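Local coordinates for protein type II restriction enzyme BsoBI (Geobacillus stearothermophilus, PDB 1DC1) that cuts double-stranded DNA within the degenerate sequence 5'-CYCGRG-3', cleaving after the first C, and works as a homodimer that surrounds the DNA, at residues I43-A48 against F116-F121; Y157-S162 against N169-P174; D212-N217 against L236-L241. One frame throughout, in Å; residues are numbered along the deposited sequence. Where two conformers were deposited one is given.

Interaction 1: I43-A48 against F116-F121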
loop_
_atom_site.group_PDB
_atom_site.type_symbol
_atom_site.label_atom_id
_atom_site.label_comp_id
_atom_site.label_asym_id
_atom_site.label_seq_id
_atom_site.Cartn_x
_atom_site.Cartn_y
_atom_site.Cartn_z
ATOM N N ILE D 43 22.879 -0.629 7.128
ATOM C CA ILE D 43 24.173 -0.111 6.695
ATOM C C ILE D 43 25.316 -1.018 7.187
ATOM O O ILE D 43 26.283 -1.286 6.455
ATOM C CB ILE D 43 24.403 1.343 7.196
ATOM C CG1 ILE D 43 23.267 2.264 6.708
ATOM C CG2 ILE D 43 25.828 1.837 6.744
ATOM C CD1 ILE D 43 23.119 2.359 5.177
ATOM N N GLU D 44 25.210 -1.513 8.416
ATOM C CA GLU D 44 26.257 -2.383 8.940
ATOM C C GLU D 44 26.282 -3.705 8.167
ATOM O O GLU D 44 27.375 -4.220 7.909
ATOM C CB GLU D 44 26.096 -2.629 10.447
ATOM C CG GLU D 44 27.410 -3.167 11.027
ATOM C CD GLU D 44 27.378 -3.452 12.528
ATOM O OE1 GLU D 44 26.321 -3.219 13.162
ATOM O OE2 GLU D 44 28.420 -3.896 13.072
ATOM N N ARG D 45 25.115 -4.253 7.790
ATOM C CA ARG D 45 25.122 -5.483 6.987
ATOM C C ARG D 45 25.807 -5.217 5.618
ATOM O O ARG D 45 26.498 -6.097 5.100
ATOM C CB ARG D 45 23.697 -6.036 6.795
ATOM C CG ARG D 45 23.159 -6.768 8.054
ATOM C CD ARG D 45 21.783 -7.455 7.800
ATOM N NE ARG D 45 20.677 -6.499 7.639
ATOM C CZ ARG D 45 19.926 -6.054 8.642
ATOM N NH1 ARG D 45 20.152 -6.479 9.880
ATOM N NH2 ARG D 45 18.984 -5.164 8.413
ATOM N N ALA D 46 25.625 -4.018 5.052
ATOM C CA ALA D 46 26.262 -3.643 3.799
ATOM C C ALA D 46 27.791 -3.556 4.034
ATOM O O ALA D 46 28.557 -4.033 3.204
ATOM C CB ALA D 46 25.692 -2.330 3.272
ATOM N N ARG D 47 28.229 -2.983 5.166
ATOM C CA ARG D 47 29.654 -2.907 5.488
ATOM C C ARG D 47 30.213 -4.333 5.604
ATOM O O ARG D 47 31.314 -4.630 5.126
ATOM C CB ARG D 47 29.871 -2.168 6.843
ATOM C CG ARG D 47 29.561 -0.666 6.906
ATOM C CD ARG D 47 30.639 0.211 6.293
ATOM N NE ARG D 47 30.343 1.649 6.371
ATOM C CZ ARG D 47 31.070 2.627 5.819
ATOM N NH1 ARG D 47 32.160 2.366 5.127
ATOM N NH2 ARG D 47 30.727 3.898 5.983
ATOM N N ALA D 48 29.470 -5.211 6.266
ATOM C CA ALA D 48 29.908 -6.577 6.449
ATOM C C ALA D 48 29.964 -7.305 5.126
ATOM O O ALA D 48 30.894 -8.095 4.887
ATOM C CB ALA D 48 28.987 -7.283 7.398
ATOM N N PHE D 116 26.271 -1.094 -3.559
ATOM C CA PHE D 116 25.325 -0.046 -3.925
ATOM C C PHE D 116 23.986 -0.704 -4.342
ATOM O O PHE D 116 22.921 -0.227 -3.945
ATOM C CB PHE D 116 25.857 0.791 -5.109
ATOM C CG PHE D 116 27.002 1.717 -4.760
ATOM C CD1 PHE D 116 27.462 1.861 -3.437
ATOM C CD2 PHE D 116 27.626 2.448 -5.758
ATOM C CE1 PHE D 116 28.543 2.728 -3.117
ATOM C CE2 PHE D 116 28.702 3.319 -5.451
ATOM C CZ PHE D 116 29.156 3.454 -4.140
ATOM N N ARG D 117 24.038 -1.785 -5.140
ATOM C CA ARG D 117 22.802 -2.448 -5.555
ATOM C C ARG D 117 22.142 -3.161 -4.407
ATOM O O ARG D 117 20.920 -3.136 -4.277
ATOM C CB ARG D 117 23.052 -3.385 -6.719
ATOM C CG ARG D 117 23.128 -2.543 -7.986
ATOM C CD ARG D 117 23.632 -3.227 -9.310
ATOM N NE ARG D 117 23.497 -2.211 -10.372
ATOM C CZ ARG D 117 22.356 -1.936 -11.005
ATOM N NH1 ARG D 117 21.238 -2.602 -10.713
ATOM N NH2 ARG D 117 22.323 -0.938 -11.866
ATOM N N TYR D 118 22.954 -3.779 -3.560
ATOM C CA TYR D 118 22.425 -4.478 -2.402
ATOM C C TYR D 118 21.632 -3.456 -1.493
ATOM O O TYR D 118 20.529 -3.757 -1.041
ATOM C CB TYR D 118 23.602 -5.138 -1.674
ATOM C CG TYR D 118 23.232 -5.635 -0.332
ATOM C CD1 TYR D 118 22.582 -6.854 -0.183
ATOM C CD2 TYR D 118 23.512 -4.863 0.817
ATOM C CE1 TYR D 118 22.219 -7.307 1.095
ATOM C CE2 TYR D 118 23.161 -5.308 2.069
ATOM C CZ TYR D 118 22.528 -6.518 2.210
ATOM O OH TYR D 118 22.256 -6.963 3.475
ATOM N N LEU D 119 22.178 -2.249 -1.287
ATOM C CA LEU D 119 21.538 -1.207 -0.460
ATOM C C LEU D 119 20.304 -0.604 -1.139
ATOM O O LEU D 119 19.266 -0.385 -0.514
ATOM C CB LEU D 119 22.545 -0.075 -0.132
ATOM C CG LEU D 119 23.591 -0.373 0.971
ATOM C CD1 LEU D 119 24.803 0.588 0.855
ATOM C CD2 LEU D 119 22.910 -0.268 2.351
ATOM N N LEU D 120 20.440 -0.288 -2.413
ATOM C CA LEU D 120 19.327 0.245 -3.147
ATOM C C LEU D 120 18.091 -0.678 -3.017
ATOM O O LEU D 120 17.000 -0.183 -2.773
ATOM C CB LEU D 120 19.699 0.388 -4.628
ATOM C CG LEU D 120 18.569 0.943 -5.506
ATOM C CD1 LEU D 120 18.360 2.414 -5.062
ATOM C CD2 LEU D 120 18.897 0.787 -7.028
ATOM N N PHE D 121 18.254 -1.994 -3.229
ATOM C CA PHE D 121 17.104 -2.904 -3.118
ATOM C C PHE D 121 16.708 -3.153 -1.643
ATOM O O PHE D 121 15.525 -3.265 -1.327
ATOM C CB PHE D 121 17.372 -4.229 -3.882
ATOM C CG PHE D 121 17.539 -4.045 -5.388
ATOM C CD1 PHE D 121 16.688 -3.209 -6.103
ATOM C CD2 PHE D 121 18.600 -4.600 -6.042
ATOM C CE1 PHE D 121 16.920 -2.922 -7.449
ATOM C CE2 PHE D 121 18.835 -4.323 -7.374
ATOM C CZ PHE D 121 18.009 -3.486 -8.081
HETATM O O HOH W 1 20.664 -4.988 4.935
#

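Interaction 2: Y157-S162 against N169-P174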
loop_
_atom_site.group_PDB
_atom_site.type_symbol
_atom_site.label_atom_id
_atom_site.label_comp_id
_atom_site.label_asym_id
_atom_site.label_seq_id
_atom_site.Cartn_x
_atom_site.Cartn_y
_atom_site.Cartn_z
ATOM N N TYR D 157 -6.584 -5.059 35.802
ATOM C CA TYR D 157 -6.730 -5.785 34.563
ATOM C C TYR D 157 -5.655 -6.882 34.485
ATOM O O TYR D 157 -4.750 -6.934 35.323
ATOM C CB TYR D 157 -6.642 -4.801 33.370
ATOM C CG TYR D 157 -5.296 -4.121 33.207
ATOM C CD1 TYR D 157 -4.238 -4.779 32.522
ATOM C CD2 TYR D 157 -5.070 -2.839 33.727
ATOM C CE1 TYR D 157 -2.981 -4.191 32.347
ATOM C CE2 TYR D 157 -3.821 -2.227 33.572
ATOM C CZ TYR D 157 -2.764 -2.921 32.868
ATOM O OH TYR D 157 -1.502 -2.349 32.684
ATOM N N LYS D 158 -5.811 -7.790 33.521
ATOM C CA LYS D 158 -4.841 -8.837 33.261
ATOM C C LYS D 158 -4.398 -8.580 31.840
ATOM O O LYS D 158 -5.135 -7.948 31.072
ATOM C CB LYS D 158 -5.494 -10.204 33.363
ATOM C CG LYS D 158 -6.220 -10.388 34.685
ATOM C CD LYS D 158 -6.812 -11.746 34.772
ATOM C CE LYS D 158 -5.877 -12.670 35.462
ATOM N NZ LYS D 158 -6.178 -12.599 36.903
ATOM N N TRP D 159 -3.189 -9.012 31.508
ATOM C CA TRP D 159 -2.718 -8.807 30.177
ATOM C C TRP D 159 -2.084 -10.047 29.599
ATOM O O TRP D 159 -1.700 -10.958 30.310
ATOM C CB TRP D 159 -1.758 -7.651 30.159
ATOM C CG TRP D 159 -0.479 -7.959 30.819
ATOM C CD1 TRP D 159 -0.269 -8.150 32.153
ATOM C CD2 TRP D 159 0.819 -8.031 30.183
ATOM N NE1 TRP D 159 1.086 -8.325 32.390
ATOM C CE2 TRP D 159 1.766 -8.258 31.199
ATOM C CE3 TRP D 159 1.261 -7.921 28.848
ATOM C CZ2 TRP D 159 3.132 -8.379 30.925
ATOM C CZ3 TRP D 159 2.602 -8.037 28.580
ATOM C CH2 TRP D 159 3.527 -8.263 29.612
ATOM N N LEU D 160 -2.000 -10.063 28.280
ATOM C CA LEU D 160 -1.453 -11.170 27.524
ATOM C C LEU D 160 -0.207 -10.676 26.782
ATOM O O LEU D 160 -0.230 -9.692 26.041
ATOM C CB LEU D 160 -2.544 -11.723 26.573
ATOM C CG LEU D 160 -2.372 -13.145 26.038
ATOM C CD1 LEU D 160 -2.379 -14.197 27.166
ATOM C CD2 LEU D 160 -3.482 -13.409 25.059
ATOM N N ASP D 161 0.887 -11.371 27.029
ATOM C CA ASP D 161 2.175 -11.023 26.464
ATOM C C ASP D 161 2.307 -11.507 25.027
ATOM O O ASP D 161 2.324 -12.725 24.785
ATOM C CB ASP D 161 3.250 -11.659 27.343
ATOM C CG ASP D 161 4.612 -11.019 27.159
ATOM O OD1 ASP D 161 4.955 -10.654 26.011
ATOM O OD2 ASP D 161 5.339 -10.890 28.163
ATOM N N SER D 162 2.389 -10.562 24.080
ATOM C CA SER D 162 2.517 -10.877 22.643
ATOM C C SER D 162 3.724 -11.795 22.339
ATOM O O SER D 162 3.712 -12.545 21.347
ATOM C CB SER D 162 2.645 -9.597 21.851
ATOM O OG SER D 162 3.851 -8.972 22.242
ATOM N N ASN D 169 -1.409 -17.385 28.680
ATOM C CA ASN D 169 -1.074 -16.954 30.038
ATOM C C ASN D 169 -1.437 -15.516 30.395
ATOM O O ASN D 169 -0.629 -14.605 30.238
ATOM C CB ASN D 169 0.409 -17.202 30.311
ATOM C CG ASN D 169 0.781 -16.990 31.785
ATOM O OD1 ASN D 169 0.047 -17.380 32.708
ATOM N ND2 ASN D 169 1.938 -16.374 32.007
ATOM N N TRP D 170 -2.664 -15.320 30.881
ATOM C CA TRP D 170 -3.111 -13.986 31.260
ATOM C C TRP D 170 -2.515 -13.572 32.603
ATOM O O TRP D 170 -2.836 -14.141 33.646
ATOM C CB TRP D 170 -4.628 -13.940 31.308
ATOM C CG TRP D 170 -5.213 -13.904 29.935
ATOM C CD1 TRP D 170 -5.573 -14.986 29.157
ATOM C CD2 TRP D 170 -5.545 -12.725 29.168
ATOM N NE1 TRP D 170 -6.110 -14.557 27.966
ATOM C CE2 TRP D 170 -6.110 -13.176 27.937
ATOM C CE3 TRP D 170 -5.424 -11.333 29.397
ATOM C CZ2 TRP D 170 -6.560 -12.270 26.927
ATOM C CZ3 TRP D 170 -5.875 -10.423 28.377
ATOM C CH2 TRP D 170 -6.432 -10.911 27.165
ATOM N N MET D 171 -1.646 -12.572 32.564
ATOM C CA MET D 171 -0.993 -12.124 33.783
ATOM C C MET D 171 -1.632 -10.905 34.393
ATOM O O MET D 171 -2.249 -10.092 33.709
ATOM C CB MET D 171 0.506 -11.829 33.544
ATOM C CG MET D 171 1.214 -12.865 32.679
ATOM S SD MET D 171 2.784 -12.308 32.050
ATOM C CE MET D 171 3.565 -11.888 33.482
ATOM N N ASP D 172 -1.465 -10.787 35.709
ATOM C CA ASP D 172 -1.984 -9.619 36.392
ATOM C C ASP D 172 -1.105 -8.405 36.098
ATOM O O ASP D 172 0.124 -8.510 35.897
ATOM C CB ASP D 172 -2.073 -9.835 37.896
ATOM C CG ASP D 172 -3.220 -10.736 38.289
ATOM O OD1 ASP D 172 -4.398 -10.502 37.912
ATOM O OD2 ASP D 172 -2.909 -11.696 39.006
ATOM N N LYS D 173 -1.764 -7.262 36.028
ATOM C CA LYS D 173 -1.094 -6.016 35.771
ATOM C C LYS D 173 0.022 -5.848 36.808
ATOM O O LYS D 173 -0.178 -6.153 37.981
ATOM C CB LYS D 173 -2.116 -4.892 35.917
ATOM C CG LYS D 173 -1.580 -3.531 36.184
ATOM C CD LYS D 173 -2.541 -2.793 37.056
ATOM C CE LYS D 173 -2.009 -1.412 37.289
ATOM N NZ LYS D 173 -0.913 -1.369 38.273
ATOM N N PRO D 174 1.214 -5.394 36.384
ATOM C CA PRO D 174 2.312 -5.190 37.333
ATOM C C PRO D 174 2.006 -3.888 38.102
ATOM O O PRO D 174 1.177 -3.101 37.632
ATOM C CB PRO D 174 3.513 -5.038 36.429
ATOM C CG PRO D 174 2.940 -4.441 35.169
ATOM C CD PRO D 174 1.617 -5.081 35.003
HETATM O O HOH W 2 2.887 -8.862 35.178
HETATM O O HOH W 3 0.896 -14.073 28.396
#

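Interaction 3: D212-N217 against L236-L241. With nucleotides of chain A.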
loop_
_atom_site.group_PDB
_atom_site.type_symbol
_atom_site.label_atom_id
_atom_site.label_comp_id
_atom_site.label_asym_id
_atom_site.label_seq_id
_atom_site.Cartn_x
_atom_site.Cartn_y
_atom_site.Cartn_z
ATOM N N ASP D 212 -8.458 -5.954 13.427
ATOM C CA ASP D 212 -7.457 -5.265 14.263
ATOM C C ASP D 212 -7.770 -5.343 15.744
ATOM O O ASP D 212 -6.899 -5.691 16.545
ATOM C CB ASP D 212 -7.361 -3.775 13.896
ATOM C CG ASP D 212 -6.771 -3.540 12.512
ATOM O OD1 ASP D 212 -6.041 -4.422 11.954
ATOM O OD2 ASP D 212 -7.064 -2.455 11.985
ATOM N N ILE D 213 -9.020 -4.999 16.091
ATOM C CA ILE D 213 -9.478 -4.920 17.492
ATOM C C ILE D 213 -10.736 -5.743 17.688
ATOM O O ILE D 213 -11.700 -5.583 16.920
ATOM C CB ILE D 213 -9.843 -3.464 17.871
ATOM C CG1 ILE D 213 -8.628 -2.554 17.643
ATOM C CG2 ILE D 213 -10.453 -3.404 19.315
ATOM C CD1 ILE D 213 -8.963 -1.123 17.675
ATOM N N CYS D 214 -10.733 -6.579 18.732
ATOM C CA CYS D 214 -11.868 -7.418 19.081
ATOM C C CYS D 214 -12.113 -7.345 20.567
ATOM O O CYS D 214 -11.176 -7.534 21.325
ATOM C CB CYS D 214 -11.584 -8.865 18.689
ATOM S SG CYS D 214 -11.717 -9.228 16.890
ATOM N N LEU D 215 -13.357 -7.070 20.962
ATOM C CA LEU D 215 -13.740 -7.009 22.374
ATOM C C LEU D 215 -14.684 -8.135 22.610
ATOM O O LEU D 215 -15.712 -8.216 21.959
ATOM C CB LEU D 215 -14.445 -5.705 22.752
ATOM C CG LEU D 215 -14.701 -5.497 24.276
ATOM C CD1 LEU D 215 -13.373 -5.467 24.983
ATOM C CD2 LEU D 215 -15.405 -4.194 24.581
ATOM N N PHE D 216 -14.345 -9.002 23.562
ATOM C CA PHE D 216 -15.164 -10.172 23.875
ATOM C C PHE D 216 -15.884 -10.041 25.166
ATOM O O PHE D 216 -15.359 -9.472 26.113
ATOM C CB PHE D 216 -14.330 -11.425 24.020
ATOM C CG PHE D 216 -13.707 -11.851 22.769
ATOM C CD1 PHE D 216 -14.414 -12.639 21.861
ATOM C CD2 PHE D 216 -12.411 -11.445 22.471
ATOM C CE1 PHE D 216 -13.833 -13.020 20.667
ATOM C CE2 PHE D 216 -11.808 -11.814 21.279
ATOM C CZ PHE D 216 -12.513 -12.601 20.376
ATOM N N ASN D 217 -17.093 -10.580 25.176
ATOM C CA ASN D 217 -17.916 -10.639 26.361
ATOM C C ASN D 217 -17.494 -11.966 26.993
ATOM O O ASN D 217 -18.064 -13.008 26.665
ATOM C CB ASN D 217 -19.381 -10.756 25.987
ATOM C CG ASN D 217 -20.177 -11.346 27.091
ATOM O OD1 ASN D 217 -19.645 -11.607 28.179
ATOM N ND2 ASN D 217 -21.459 -11.559 26.852
ATOM N N LEU D 236 -18.494 -8.453 21.294
ATOM C CA LEU D 236 -19.180 -7.193 21.641
ATOM C C LEU D 236 -18.822 -6.075 20.662
ATOM O O LEU D 236 -19.667 -5.266 20.326
ATOM C CB LEU D 236 -18.790 -6.689 23.045
ATOM C CG LEU D 236 -19.264 -7.508 24.252
ATOM C CD1 LEU D 236 -18.668 -6.975 25.519
ATOM C CD2 LEU D 236 -20.798 -7.478 24.315
ATOM N N LEU D 237 -17.570 -6.046 20.218
ATOM C CA LEU D 237 -17.105 -5.000 19.332
ATOM C C LEU D 237 -15.994 -5.484 18.423
ATOM O O LEU D 237 -15.192 -6.315 18.838
ATOM C CB LEU D 237 -16.607 -3.795 20.171
ATOM C CG LEU D 237 -15.890 -2.588 19.515
ATOM C CD1 LEU D 237 -16.162 -1.377 20.357
ATOM C CD2 LEU D 237 -14.367 -2.832 19.378
ATOM N N LEU D 238 -15.977 -4.974 17.177
ATOM C CA LEU D 238 -14.917 -5.251 16.193
ATOM C C LEU D 238 -14.530 -3.894 15.618
ATOM O O LEU D 238 -15.381 -3.047 15.368
ATOM C CB LEU D 238 -15.381 -6.216 15.106
ATOM C CG LEU D 238 -15.900 -7.520 15.748
ATOM C CD1 LEU D 238 -17.401 -7.595 15.621
ATOM C CD2 LEU D 238 -15.263 -8.685 15.124
ATOM N N GLY D 239 -13.232 -3.660 15.465
ATOM C CA GLY D 239 -12.833 -2.369 14.963
ATOM C C GLY D 239 -11.555 -2.406 14.164
ATOM O O GLY D 239 -10.760 -3.340 14.290
ATOM N N GLU D 240 -11.377 -1.390 13.334
ATOM C CA GLU D 240 -10.193 -1.254 12.493
ATOM C C GLU D 240 -9.410 -0.094 13.084
ATOM O O GLU D 240 -9.987 0.876 13.554
ATOM C CB GLU D 240 -10.575 -0.943 11.039
ATOM C CG GLU D 240 -10.446 -2.094 9.992
ATOM C CD GLU D 240 -10.593 -3.544 10.542
ATOM O OE1 GLU D 240 -9.679 -4.002 11.270
ATOM O OE2 GLU D 240 -11.602 -4.244 10.229
ATOM N N LEU D 241 -8.087 -0.201 13.077
ATOM C CA LEU D 241 -7.207 0.834 13.651
ATOM C C LEU D 241 -6.115 1.110 12.637
ATOM O O LEU D 241 -5.351 0.214 12.339
ATOM C CB LEU D 241 -6.583 0.322 14.974
ATOM C CG LEU D 241 -5.412 1.055 15.663
ATOM C CD1 LEU D 241 -5.831 2.477 16.026
ATOM C CD2 LEU D 241 -4.982 0.303 16.947
ATOM P P DT A 6 -4.424 -3.950 8.620
ATOM O OP1 DT A 6 -5.102 -3.384 9.782
ATOM O OP2 DT A 6 -4.741 -3.465 7.235
ATOM O "O5'" DT A 6 -2.857 -3.689 8.760
ATOM C "C5'" DT A 6 -2.217 -3.682 10.052
ATOM C "C4'" DT A 6 -0.768 -3.269 9.904
ATOM O "O4'" DT A 6 -0.026 -4.233 9.120
ATOM C "C3'" DT A 6 -0.578 -1.941 9.178
ATOM O "O3'" DT A 6 -0.709 -0.889 10.131
ATOM C "C2'" DT A 6 0.840 -2.067 8.658
ATOM C "C1'" DT A 6 0.971 -3.556 8.364
ATOM N N1 DT A 6 0.722 -3.811 6.948
ATOM C C2 DT A 6 1.789 -3.734 6.086
ATOM O O2 DT A 6 2.924 -3.419 6.429
ATOM N N3 DT A 6 1.481 -4.031 4.790
ATOM C C4 DT A 6 0.247 -4.353 4.281
ATOM O O4 DT A 6 0.153 -4.649 3.102
ATOM C C5 DT A 6 -0.843 -4.328 5.239
ATOM C C7 DT A 6 -2.251 -4.521 4.772
ATOM C C6 DT A 6 -0.545 -4.100 6.502
#

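Interaction 1: I43-A48 against F116-F121
Ala46 meets Leu119 where the packing is closest: its CB sits 3.6 Å from Leu119 CD2, with CG and CD1 of the same leucine almost as near, so the methyl is met by the whole forked end. Leu119 CD2 also touches Ile43 CD1 at 3.9 Å. The isoleucine side chain starts out away from the other helix, but its CG1 branch, lying beside the backbone N (chi1 -57°), brings CD1 back across the leucine at about a right angle. Two long helices, 21-53 and 110-152, pair antiparallel here, their local axes 10.2 Å apart at 158°. At that spacing the side chains have to bridge the gap, and no direct hydrogen bond links the segments. The buried Tyr118 ring marks the passage from this tight part to the solvent side, with CE2 3.9 Å from Ala46 CA and OH 3.7 Å from Arg45 CB. The looser flank belongs to the exposed Arg45, which joins through water: one molecule accepts from Arg45 NE at 3.1 Å and lies 2.9 Å from Tyr118 OH. Helix 69-75 packs against Tyr118 with Ala71 and Ala75, while Leu119 reaches Phe116 of the second subunit.

Interaction 2: Y157-S162 against N169-P174
Trp159 and Met171 form the hydrogen-bonded pair of this antiparallel beta hairpin: Trp159 N gives to Met171 O at 2.6 Å and Met171 N returns to Trp159 O at 2.8 Å. Their side chains run side by side, making an oblique Met-aromatic contact in which Met171 SD is 4.7 Å from the centroid of the Trp159 six-membered ring. On the other face, Leu160 CD1 stands 3.7 Å above the centroid of the Trp170 five-membered ring in a CH-pi contact. Further along, Lys158 NZ comes down from above the carboxylate plane of Asp172 and makes a salt bridge to OD1. Lys173, just past the strand, is worth following outward. Lys173 N holds Tyr157 O at 3.1 Å; CB lies over the centre of the Tyr157 ring, a second CH-pi contact. With CG anti to the backbone N (chi1 158°), the chain crosses the same face, Lys173 CG 3.6 Å from Tyr157 CZ and CD above CE2, before Lys173 NZ curls back to bond Pro174 O at 2.8 Å. Tyr157 OH is held by Asp177. Strand 170-172 is one of the two outermost strands of the mixed sheet within this chain; strand 157-161 pairs on its other side with strand 184-191, Tyr157 packs against helix 110-152 at Ile147 and Leu150, and Trp170 reaches Thr197 and Met199 of strand 194-199.

Interaction 3: D212-N217 against L236-L241
The carboxylates of Asp212 and Glu240 meet with their planes 85° apart, Glu240 OE1 standing over one face of the Asp212 group and 3.1 Å from Asp212 OD2. At the edge of the Asp212 group, near its plane, lies OP1 of DT6 of chain A, 2.6 Å from Asp212 OD1 and 3.1 Å from Asp212 OD2. The two carboxylate oxygens OE1 and OD2 are not hydrogen-bonded to each other; each has a backbone N-H as donor. Asp212 N donates to Glu240 OE1 at 3.2 Å, arriving nearly along the C-O axis, and Leu241 N gives an almost straight bond (176°) to the anti lone pair of Asp212 OD2 at 2.7 Å. Asp212, Glu240 and Lys242 match the Asp...Glu-X-Lys signature of the PDDEXK nucleases and are predicted to bind the catalytic magnesium. With an alanine in place of Asp212, the Leu241 N-H would probably be left without its acceptor in this contact, and the phosphate without the carboxylate beside it. Away from the site the strands pair regularly, Ile213 exchanging two bonds with Gly239, until a classic beta bulge sets Leu236 and Leu237 both opposite Leu215; Leu215 O takes Leu236 N at 2.9 Å and Leu237 N only weakly. Ile213 CG2 meets Leu237 CD2 at 4.0 Å on one face; Cys214 and Leu238 point to the other. In the sheet, strand 213-217 is flanked beyond by strand 194-199 and strand 235-242 by the parallel strand 276-281, while helix 247-270 covers Leu238 and Glu240.

Overall arrangement
Starting from the N terminus, helix 21-53 and helix 110-152 meet in interaction 1, closing a mostly helical excursion of 67 residues at the helical end of the molecule. Helix 110-152 then runs back to the catalytic sheet and leads directly into strand 157-161, where interaction 2 closes a short hairpin of six intervening residues. Interaction 3 follows, joining two neighbouring central strands across an 18-residue connection. The three come in series, none crossing or enclosing another. Interactions 2 and 3 belong to the same mixed sheet, about 18 Å between centres, one at an edge and one in the middle; the centre of interaction 1 lies about 41 Å from that of interaction 3, on the opposite side of the chain's centre.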